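Local coordinates for universal stress protein (Archaeoglobus fulgidus, PDB 3LOQ) that binds adenosine monophosphate and belongs to the universal stress protein A family, though its cellular role is not established, at residues Lys37-Leu42 with Pro89-Lys94; Gly54-Ile59 with Pro107-Asp112; Ile59-Leu64 with His75-Met80. One frame throughout, in Å; residues are numbered along the deposited sequence.

Contact 1 (Lys37-Leu42 with Pro89-Lys94); sequences KVLEYL and PEVAQK
Lys94 and Leu39 carry most of this contact, each losing between 70 and 80 Å² of surface to the other segment. The lysine leaves helix 75-97 with CG anti to its backbone N (chi1 -171°), and its extended chain carries the methylenes across to residues 37-42. Its CD lies 4.0 Å from Leu39 CB, and CE comes to 3.8 Å from Leu39 O, van der Waals contacts with a side chain and a backbone carbonyl that put the methylenes against the turn while the ammonium travels on toward Glu40. That pair is not in direct contact: Lys94 NZ and Glu40 OE2 are 5.0 Å apart. A water lies between them, accepting from Lys94 NZ at 2.7 Å and donating only weakly to Glu40 OE2. It links the opposite charges loosely, and any attraction between them is probably modest.

One turn earlier on the helix, Val91 meets the end of Leu39, with CD1 of the leucine 4.0 Å from CG1 of the valine and the two side chains crossing at about a right angle. Leu42 adds a methyl, its CD1 resting 3.8 Å from Lys94 O. Leu39 also packs on Leu27 of strand 24-28, and Val91 on Val55 of strand 52-60. The loop before helix 42-47 thus packs on helix 75-97 beside the parallel strands 24-28 and 52-60, an arrangement of the alpha/beta fold of universal stress proteins.

Contact 2 (Gly54-Ile59 with Pro107-Asp112); sequences GVLFVI and PFPAGD. With AMP (adenosine monophosphate), chain C.
Phe57 turns the edge of its ring to the face of Phe108 in a T-shaped stack, with centroids 5.5 Å apart and planes at 84°. Phe57 CD2 stands over the rim of the Phe108 ring, 4.0 Å from Phe108 CG. A chi1 of -55° sets CG of Phe108 beside its own backbone N, and in this rotamer the ring lies against the edge of Phe57. Phe108 CB itself lies 3.5 Å from Ile59 CD1. Next along the segment, Pro109 receives Leu56 CD1 against its CG and CD. The backbones join by a parallel bridge of Ile59 with Ala110, extending the parallel sheet of the universal stress protein fold: Ile59 N donates to Pro109 O at 2.8 Å and Ile59 O accepts from Gly111 N at 2.9 Å. CB atoms of Ile59 and Ala110 lie on the same sheet face, 4.0 Å apart. The residue before the bridge reads the adenine of AMP: Val58 N donates to N1 at 3.1 Å, and N6 donates to Val58 O almost straight, with 176° at the hydrogen. Val58 CB and CG2 pack beside N1, whereas CG1, the methyl turned away from the backbone N, reaches Pro109 O at 3.6 Å.

Contact 3 (Ile59-Leu64 with His75-Met80); sequences INLTKL and HYIDEM
Tyr76 lays its ring alongside Ile59 and Leu61, antiparallel to both side chains, and loses about 100 Å² of surface to residues 59-64. The contact joins the end of strand 52-60 to the first turns of helix 75-97, the strand-to-helix connection of a parallel alpha/beta fold. Pointing away from its backbone N (chi1 178°), the tyrosine side chain extends from the helix toward the chain that leaves the strand. Leu61 CD2 sits at the ring's edge near its plane, 3.8 Å from Tyr76 CD2. Ile59 CG2 approaches obliquely, 3.7 Å from Tyr76 CE2. The two faces have different neighbours: Leu64 CD1 lies over one, toward the rim, and the CG of Met80, a selenomethionine, lies over the opposite one, 3.7 Å above the plane. Contacts on both faces and at an edge probably limit how freely the ring can turn.

Around the tyrosine, the helix adds apolar contacts to Ile59. The CB of Met80 rests 3.8 Å from Ile59 CG1, while Ile77 CG2 touches Ile59 CD1 at 4.1 Å. One turn further along the same helix, Ser81 also touches the Ile59 side chain, which is thereby packed against successive residues of helix 75-97. Lys63 is bent at its second and third torsions, and its CD and CE pass across the phenol oxygen, CE coming to 3.7 Å from Tyr76 OH.

The polar tie is a single one. Tyr76 OH donates to Asn60 O at 3.1 Å, meeting the carbonyl at a C=O...O angle of 135° and tilted 28° from the carbonyl plane.

All three contacts belong to the same universal stress protein domain. Contacts 2 and 3 share Ile59 on strand 52-60, with centres about 10 Å apart; they also meet where Gly111 O and Leu61 N, 2.8 Å apart, probably form a hydrogen bond. Contacts 1 and 3 use the same helix, 75-97, with centres about 24 Å apart. Contacts 1 and 2, about 17 Å apart between centres, touch through Val91 CG1 and Val55 CG2 at 3.9 Å. Along the chain the segments of contacts 1 and 2 alternate, whereas contact 3 starts at the last residue of 54-59 and ends before 107-112. Helix 75-97 thus packs along the strand whose backbone at Val58 binds adenine.

Contact 1 (Lys37-Leu42 with Pro89-Lys94)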
loop_
_atom_site.group_PDB
_atom_site.type_symbol
_atom_site.label_atom_id
_atom_site.label_comp_id
_atom_site.label_asym_id
_atom_site.label_seq_id
_atom_site.Cartn_x
_atom_site.Cartn_y
_atom_site.Cartn_z
ATOM N N LYS A 37 6.844 9.763 -3.933
ATOM C CA LYS A 37 5.854 9.493 -4.983
ATOM C C LYS A 37 4.452 9.614 -4.416
ATOM O O LYS A 37 3.543 10.123 -5.081
ATOM C CB LYS A 37 6.061 8.103 -5.612
ATOM C CG LYS A 37 7.362 7.957 -6.370
ATOM C CD LYS A 37 7.417 8.952 -7.534
ATOM C CE LYS A 37 8.731 8.892 -8.304
ATOM N NZ LYS A 37 8.765 9.925 -9.377
ATOM N N VAL A 38 4.281 9.165 -3.173
ATOM C CA VAL A 38 2.969 9.194 -2.527
ATOM C C VAL A 38 2.387 10.604 -2.580
ATOM O O VAL A 38 1.165 10.787 -2.679
ATOM C CB VAL A 38 3.063 8.779 -1.053
ATOM C CG1 VAL A 38 1.700 8.333 -0.544
ATOM C CG2 VAL A 38 4.098 7.675 -0.872
ATOM N N LEU A 39 3.266 11.604 -2.507
ATOM C CA LEU A 39 2.828 12.999 -2.411
ATOM C C LEU A 39 2.153 13.494 -3.687
ATOM O O LEU A 39 1.437 14.491 -3.668
ATOM C CB LEU A 39 3.996 13.916 -2.018
ATOM C CG LEU A 39 4.626 13.540 -0.670
ATOM C CD1 LEU A 39 5.882 14.334 -0.409
ATOM C CD2 LEU A 39 3.632 13.734 0.461
ATOM N N GLU A 40 2.367 12.795 -4.795
ATOM C CA GLU A 40 1.708 13.171 -6.040
ATOM C C GLU A 40 0.224 12.790 -6.029
ATOM O O GLU A 40 -0.548 13.237 -6.871
ATOM C CB GLU A 40 2.432 12.554 -7.239
ATOM C CG GLU A 40 3.624 13.371 -7.733
ATOM C CD GLU A 40 4.862 12.521 -8.019
ATOM O OE1 GLU A 40 5.039 12.060 -9.172
ATOM O OE2 GLU A 40 5.671 12.326 -7.085
ATOM N N TYR A 41 -0.176 11.977 -5.056
ATOM C CA TYR A 41 -1.533 11.456 -5.018
ATOM C C TYR A 41 -2.370 12.092 -3.912
ATOM O O TYR A 41 -3.448 11.600 -3.582
ATOM C CB TYR A 41 -1.495 9.936 -4.836
ATOM C CG TYR A 41 -0.958 9.206 -6.052
ATOM C CD1 TYR A 41 0.401 8.957 -6.199
ATOM C CD2 TYR A 41 -1.814 8.788 -7.063
ATOM C CE1 TYR A 41 0.888 8.298 -7.324
ATOM C CE2 TYR A 41 -1.340 8.120 -8.179
ATOM C CZ TYR A 41 0.009 7.878 -8.309
ATOM O OH TYR A 41 0.473 7.217 -9.430
ATOM N N LEU A 42 -1.870 13.172 -3.324
ATOM C CA LEU A 42 -2.583 13.795 -2.214
ATOM C C LEU A 42 -4.050 14.144 -2.553
ATOM O O LEU A 42 -4.943 13.980 -1.712
ATOM C CB LEU A 42 -1.822 15.020 -1.708
ATOM C CG LEU A 42 -0.558 14.697 -0.914
ATOM C CD1 LEU A 42 0.205 15.962 -0.552
ATOM C CD2 LEU A 42 -0.905 13.897 0.337
ATOM N N PRO A 89 10.284 19.942 6.058
ATOM C CA PRO A 89 9.355 21.076 5.969
ATOM C C PRO A 89 8.755 21.222 4.574
ATOM O O PRO A 89 7.610 21.678 4.462
ATOM C CB PRO A 89 10.229 22.287 6.328
ATOM C CG PRO A 89 11.285 21.721 7.225
ATOM C CD PRO A 89 11.566 20.330 6.680
ATOM N N GLU A 90 9.508 20.840 3.543
ATOM C CA GLU A 90 8.985 20.795 2.171
ATOM C C GLU A 90 7.846 19.779 2.089
ATOM O O GLU A 90 6.813 20.029 1.468
ATOM C CB GLU A 90 10.069 20.372 1.162
ATOM C CG GLU A 90 11.366 21.161 1.196
ATOM C CD GLU A 90 12.411 20.596 0.236
ATOM O OE1 GLU A 90 13.228 19.747 0.668
ATOM O OE2 GLU A 90 12.416 20.990 -0.950
ATOM N N VAL A 91 8.050 18.618 2.701
ATOM C CA VAL A 91 7.007 17.598 2.716
ATOM C C VAL A 91 5.785 18.166 3.420
ATOM O O VAL A 91 4.670 18.118 2.876
ATOM C CB VAL A 91 7.493 16.304 3.384
ATOM C CG1 VAL A 91 6.379 15.249 3.450
ATOM C CG2 VAL A 91 8.713 15.768 2.624
ATOM N N ALA A 92 5.993 18.749 4.600
ATOM C CA ALA A 92 4.860 19.283 5.357
ATOM C C ALA A 92 4.165 20.345 4.530
ATOM O O ALA A 92 2.943 20.379 4.475
ATOM C CB ALA A 92 5.287 19.843 6.721
ATOM N N GLN A 93 4.952 21.185 3.861
ATOM C CA GLN A 93 4.394 22.259 3.042
ATOM C C GLN A 93 3.464 21.713 1.971
ATOM O O GLN A 93 2.335 22.183 1.818
ATOM C CB GLN A 93 5.511 23.066 2.379
ATOM C CG GLN A 93 5.028 24.075 1.347
ATOM C CD GLN A 93 6.173 24.869 0.735
ATOM O OE1 GLN A 93 6.864 24.394 -0.168
ATOM N NE2 GLN A 93 6.384 26.082 1.232
ATOM N N LYS A 94 3.946 20.716 1.232
ATOM C CA LYS A 94 3.200 20.169 0.104
ATOM C C LYS A 94 1.873 19.534 0.568
ATOM O O LYS A 94 0.836 19.683 -0.092
ATOM C CB LYS A 94 4.067 19.176 -0.680
ATOM C CG LYS A 94 3.456 18.703 -1.999
ATOM C CD LYS A 94 4.424 17.844 -2.824
ATOM C CE LYS A 94 3.768 17.405 -4.150
ATOM N NZ LYS A 94 4.730 16.899 -5.203
HETATM O O HOH W 1 6.540 14.874 -5.022
#

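Contact 2 (Gly54-Ile59 with Pro107-Asp112)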
loop_
_atom_site.group_PDB
_atom_site.type_symbol
_atom_site.label_atom_id
_atom_site.label_comp_id
_atom_site.label_asym_id
_atom_site.label_seq_id
_atom_site.Cartn_x
_atom_site.Cartn_y
_atom_site.Cartn_z
ATOM N N GLY A 54 0.741 11.833 9.096
ATOM C CA GLY A 54 1.928 11.859 9.932
ATOM C C GLY A 54 3.146 11.478 9.115
ATOM O O GLY A 54 3.172 10.405 8.516
ATOM N N VAL A 55 4.146 12.359 9.075
ATOM C CA VAL A 55 5.383 12.097 8.345
ATOM C C VAL A 55 6.474 11.568 9.272
ATOM O O VAL A 55 6.876 12.246 10.213
ATOM C CB VAL A 55 5.896 13.363 7.628
ATOM C CG1 VAL A 55 7.134 13.033 6.804
ATOM C CG2 VAL A 55 4.815 13.936 6.740
ATOM N N LEU A 56 6.952 10.358 8.989
ATOM C CA LEU A 56 7.884 9.657 9.864
ATOM C C LEU A 56 9.251 9.422 9.222
ATOM O O LEU A 56 9.378 8.731 8.203
ATOM C CB LEU A 56 7.299 8.312 10.290
ATOM C CG LEU A 56 8.150 7.473 11.252
ATOM C CD1 LEU A 56 8.261 8.165 12.607
ATOM C CD2 LEU A 56 7.607 6.047 11.421
ATOM N N PHE A 57 10.275 10.005 9.826
ATOM C CA PHE A 57 11.634 9.804 9.376
ATOM C C PHE A 57 12.370 9.061 10.465
ATOM O O PHE A 57 12.345 9.451 11.617
ATOM C CB PHE A 57 12.333 11.132 9.101
ATOM C CG PHE A 57 13.822 10.989 8.865
ATOM C CD1 PHE A 57 14.306 10.545 7.645
ATOM C CD2 PHE A 57 14.731 11.293 9.868
ATOM C CE1 PHE A 57 15.665 10.413 7.418
ATOM C CE2 PHE A 57 16.101 11.166 9.650
ATOM C CZ PHE A 57 16.570 10.722 8.425
ATOM N N VAL A 58 13.034 7.987 10.103
ATOM C CA VAL A 58 13.723 7.194 11.100
ATOM C C VAL A 58 15.220 7.305 10.848
ATOM O O VAL A 58 15.675 7.193 9.703
ATOM C CB VAL A 58 13.262 5.724 11.036
ATOM C CG1 VAL A 58 14.017 4.859 12.038
ATOM C CG2 VAL A 58 11.744 5.640 11.262
ATOM N N ILE A 59 15.980 7.572 11.906
ATOM C CA ILE A 59 17.429 7.478 11.815
ATOM C C ILE A 59 17.793 5.994 11.849
ATOM O O ILE A 59 17.594 5.289 12.855
ATOM C CB ILE A 59 18.134 8.281 12.925
ATOM C CG1 ILE A 59 17.845 9.777 12.744
ATOM C CG2 ILE A 59 19.640 8.027 12.886
ATOM C CD1 ILE A 59 17.400 10.486 13.996
ATOM N N PRO A 107 10.192 13.319 18.538
ATOM C CA PRO A 107 11.512 13.319 17.894
ATOM C C PRO A 107 11.671 12.185 16.878
ATOM O O PRO A 107 10.865 11.245 16.872
ATOM C CB PRO A 107 12.456 13.082 19.072
ATOM C CG PRO A 107 11.648 12.231 20.007
ATOM C CD PRO A 107 10.263 12.822 19.927
ATOM N N PHE A 108 12.691 12.272 16.028
ATOM C CA PHE A 108 12.966 11.207 15.068
ATOM C C PHE A 108 13.432 9.959 15.788
ATOM O O PHE A 108 14.466 9.972 16.446
ATOM C CB PHE A 108 14.057 11.613 14.088
ATOM C CG PHE A 108 13.783 12.893 13.372
ATOM C CD1 PHE A 108 14.782 13.841 13.224
ATOM C CD2 PHE A 108 12.530 13.154 12.842
ATOM C CE1 PHE A 108 14.529 15.029 12.559
ATOM C CE2 PHE A 108 12.272 14.345 12.179
ATOM C CZ PHE A 108 13.272 15.281 12.041
ATOM N N PRO A 109 12.685 8.863 15.648
ATOM C CA PRO A 109 13.157 7.607 16.239
ATOM C C PRO A 109 14.505 7.222 15.641
ATOM O O PRO A 109 14.745 7.475 14.450
ATOM C CB PRO A 109 12.104 6.589 15.789
ATOM C CG PRO A 109 10.904 7.404 15.361
ATOM C CD PRO A 109 11.460 8.694 14.847
ATOM N N ALA A 110 15.376 6.633 16.454
ATOM C CA ALA A 110 16.602 6.011 15.951
ATOM C C ALA A 110 16.572 4.510 16.228
ATOM O O ALA A 110 16.288 4.076 17.340
ATOM C CB ALA A 110 17.821 6.637 16.580
ATOM N N GLY A 111 16.848 3.728 15.198
ATOM C CA GLY A 111 16.827 2.289 15.304
ATOM C C GLY A 111 16.598 1.642 13.956
ATOM O O GLY A 111 17.283 1.942 12.976
ATOM N N ASP A 112 15.614 0.754 13.916
ATOM C CA ASP A 112 15.300 -0.023 12.735
ATOM C C ASP A 112 14.082 0.592 12.058
ATOM O O ASP A 112 13.009 0.697 12.672
ATOM C CB ASP A 112 14.988 -1.457 13.171
ATOM C CG ASP A 112 14.807 -2.403 12.002
ATOM O OD1 ASP A 112 14.200 -2.019 10.984
ATOM O OD2 ASP A 112 15.270 -3.554 12.106
HETATM P P AMP C . 12.389 -0.501 0.166
HETATM O O1P AMP C . 11.571 -1.767 0.142
HETATM O O2P AMP C . 13.420 -0.381 1.273
HETATM O O3P AMP C . 12.896 -0.093 -1.197
HETATM O "O5'" AMP C . 11.307 0.632 0.550
HETATM C "C5'" AMP C . 11.724 1.994 0.559
HETATM C "C4'" AMP C . 10.764 2.736 1.451
HETATM O "O4'" AMP C . 10.989 2.377 2.815
HETATM C "C3'" AMP C . 11.023 4.219 1.430
HETATM O "O3'" AMP C . 10.302 4.795 0.359
HETATM C "C2'" AMP C . 10.450 4.659 2.753
HETATM O "O2'" AMP C . 9.039 4.761 2.573
HETATM C "C1'" AMP C . 10.730 3.490 3.673
HETATM N N9 AMP C . 11.959 3.793 4.437
HETATM C C8 AMP C . 13.182 3.289 4.181
HETATM N N7 AMP C . 14.099 3.769 5.061
HETATM C C5 AMP C . 13.448 4.603 5.900
HETATM C C6 AMP C . 13.812 5.441 7.055
HETATM N N6 AMP C . 15.085 5.479 7.502
HETATM N N1 AMP C . 12.841 6.154 7.648
HETATM C C2 AMP C . 11.567 6.118 7.218
HETATM N N3 AMP C . 11.163 5.378 6.179
HETATM C C4 AMP C . 12.041 4.608 5.495
#

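Contact 3 (Ile59-Leu64 with His75-Met80)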
loop_
_atom_site.group_PDB
_atom_site.type_symbol
_atom_site.label_atom_id
_atom_site.label_comp_id
_atom_site.label_asym_id
_atom_site.label_seq_id
_atom_site.Cartn_x
_atom_site.Cartn_y
_atom_site.Cartn_z
ATOM N N ILE A 59 15.980 7.572 11.906
ATOM C CA ILE A 59 17.429 7.478 11.815
ATOM C C ILE A 59 17.793 5.994 11.849
ATOM O O ILE A 59 17.594 5.289 12.855
ATOM C CB ILE A 59 18.134 8.281 12.925
ATOM C CG1 ILE A 59 17.845 9.777 12.744
ATOM C CG2 ILE A 59 19.640 8.027 12.886
ATOM C CD1 ILE A 59 17.400 10.486 13.996
ATOM N N ASN A 60 18.289 5.513 10.718
ATOM C CA ASN A 60 18.505 4.093 10.538
ATOM C C ASN A 60 19.842 3.650 11.141
ATOM O O ASN A 60 20.899 3.820 10.531
ATOM C CB ASN A 60 18.410 3.744 9.050
ATOM C CG ASN A 60 18.556 2.261 8.784
ATOM O OD1 ASN A 60 18.822 1.478 9.693
ATOM N ND2 ASN A 60 18.390 1.866 7.531
ATOM N N LEU A 61 19.782 3.092 12.347
ATOM C CA LEU A 61 20.979 2.605 13.028
ATOM C C LEU A 61 21.323 1.195 12.574
ATOM O O LEU A 61 22.430 0.710 12.784
ATOM C CB LEU A 61 20.786 2.643 14.552
ATOM C CG LEU A 61 20.509 4.065 15.056
ATOM C CD1 LEU A 61 20.551 4.159 16.568
ATOM C CD2 LEU A 61 21.490 5.057 14.431
ATOM N N THR A 62 20.360 0.547 11.943
ATOM C CA THR A 62 20.495 -0.842 11.533
ATOM C C THR A 62 21.748 -1.108 10.720
ATOM O O THR A 62 22.488 -2.053 10.990
ATOM C CB THR A 62 19.269 -1.265 10.732
ATOM O OG1 THR A 62 18.234 -1.632 11.651
ATOM C CG2 THR A 62 19.586 -2.437 9.793
ATOM N N LYS A 63 21.980 -0.262 9.724
ATOM C CA LYS A 63 23.124 -0.408 8.827
ATOM C C LYS A 63 24.475 -0.518 9.553
ATOM O O LYS A 63 25.342 -1.300 9.153
ATOM C CB LYS A 63 23.135 0.742 7.810
ATOM C CG LYS A 63 22.413 1.988 8.299
ATOM C CD LYS A 63 21.633 2.675 7.184
ATOM C CE LYS A 63 22.542 3.454 6.249
ATOM N NZ LYS A 63 21.763 4.373 5.375
ATOM N N LEU A 64 24.644 0.259 10.620
ATOM C CA LEU A 64 25.895 0.264 11.371
ATOM C C LEU A 64 26.119 -1.057 12.106
ATOM O O LEU A 64 25.300 -1.466 12.933
ATOM C CB LEU A 64 25.917 1.434 12.357
ATOM C CG LEU A 64 25.416 2.765 11.785
ATOM C CD1 LEU A 64 25.630 3.910 12.768
ATOM C CD2 LEU A 64 26.097 3.069 10.465
ATOM N N HIS A 75 27.183 11.539 16.109
ATOM C CA HIS A 75 27.362 12.487 15.034
ATOM C C HIS A 75 26.418 12.078 13.902
ATOM O O HIS A 75 25.909 12.919 13.162
ATOM C CB HIS A 75 28.823 12.463 14.568
ATOM C CG HIS A 75 29.105 13.328 13.379
ATOM N ND1 HIS A 75 28.964 14.698 13.403
ATOM C CD2 HIS A 75 29.550 13.016 12.137
ATOM C CE1 HIS A 75 29.293 15.194 12.223
ATOM N NE2 HIS A 75 29.652 14.195 11.435
ATOM N N TYR A 76 26.186 10.774 13.780
ATOM C CA TYR A 76 25.297 10.235 12.749
ATOM C C TYR A 76 23.842 10.629 13.007
ATOM O O TYR A 76 23.140 11.076 12.091
ATOM C CB TYR A 76 25.455 8.714 12.656
ATOM C CG TYR A 76 24.561 8.026 11.648
ATOM C CD1 TYR A 76 24.887 8.006 10.296
ATOM C CD2 TYR A 76 23.401 7.366 12.053
ATOM C CE1 TYR A 76 24.078 7.366 9.371
ATOM C CE2 TYR A 76 22.583 6.725 11.138
ATOM C CZ TYR A 76 22.925 6.727 9.798
ATOM O OH TYR A 76 22.117 6.085 8.882
ATOM N N ILE A 77 23.394 10.473 14.249
ATOM C CA ILE A 77 22.067 10.940 14.626
ATOM C C ILE A 77 21.954 12.414 14.263
ATOM O O ILE A 77 20.901 12.884 13.827
ATOM C CB ILE A 77 21.791 10.788 16.135
ATOM C CG1 ILE A 77 21.758 9.316 16.540
ATOM C CG2 ILE A 77 20.468 11.446 16.513
ATOM C CD1 ILE A 77 23.092 8.651 16.462
ATOM N N ASP A 78 23.051 13.140 14.430
ATOM C CA ASP A 78 23.029 14.570 14.192
ATOM C C ASP A 78 23.092 14.929 12.703
ATOM O O ASP A 78 22.351 15.788 12.237
ATOM C CB ASP A 78 24.152 15.262 14.958
ATOM C CG ASP A 78 23.915 16.747 15.096
ATOM O OD1 ASP A 78 22.998 17.111 15.865
ATOM O OD2 ASP A 78 24.623 17.544 14.428
ATOM N N GLU A 79 23.991 14.289 11.962
ATOM C CA GLU A 79 23.985 14.417 10.517
ATOM C C GLU A 79 22.566 14.161 10.027
ATOM O O GLU A 79 21.962 15.013 9.378
ATOM C CB GLU A 79 24.928 13.399 9.873
ATOM C CG GLU A 79 26.397 13.645 10.119
ATOM C CD GLU A 79 27.053 14.388 8.978
ATOM O OE1 GLU A 79 26.460 14.431 7.879
ATOM O OE2 GLU A 79 28.167 14.924 9.175
HETATM N N MSE A 80 22.032 12.985 10.357
HETATM C CA MSE A 80 20.728 12.573 9.838
HETATM C C MSE A 80 19.609 13.528 10.227
HETATM O O MSE A 80 18.776 13.871 9.400
HETATM C CB MSE A 80 20.389 11.143 10.250
HETATM C CG MSE A 80 21.266 10.091 9.590
HETATM SE SE MSE A 80 21.724 10.525 7.731
HETATM C CE MSE A 80 21.978 8.709 7.050
#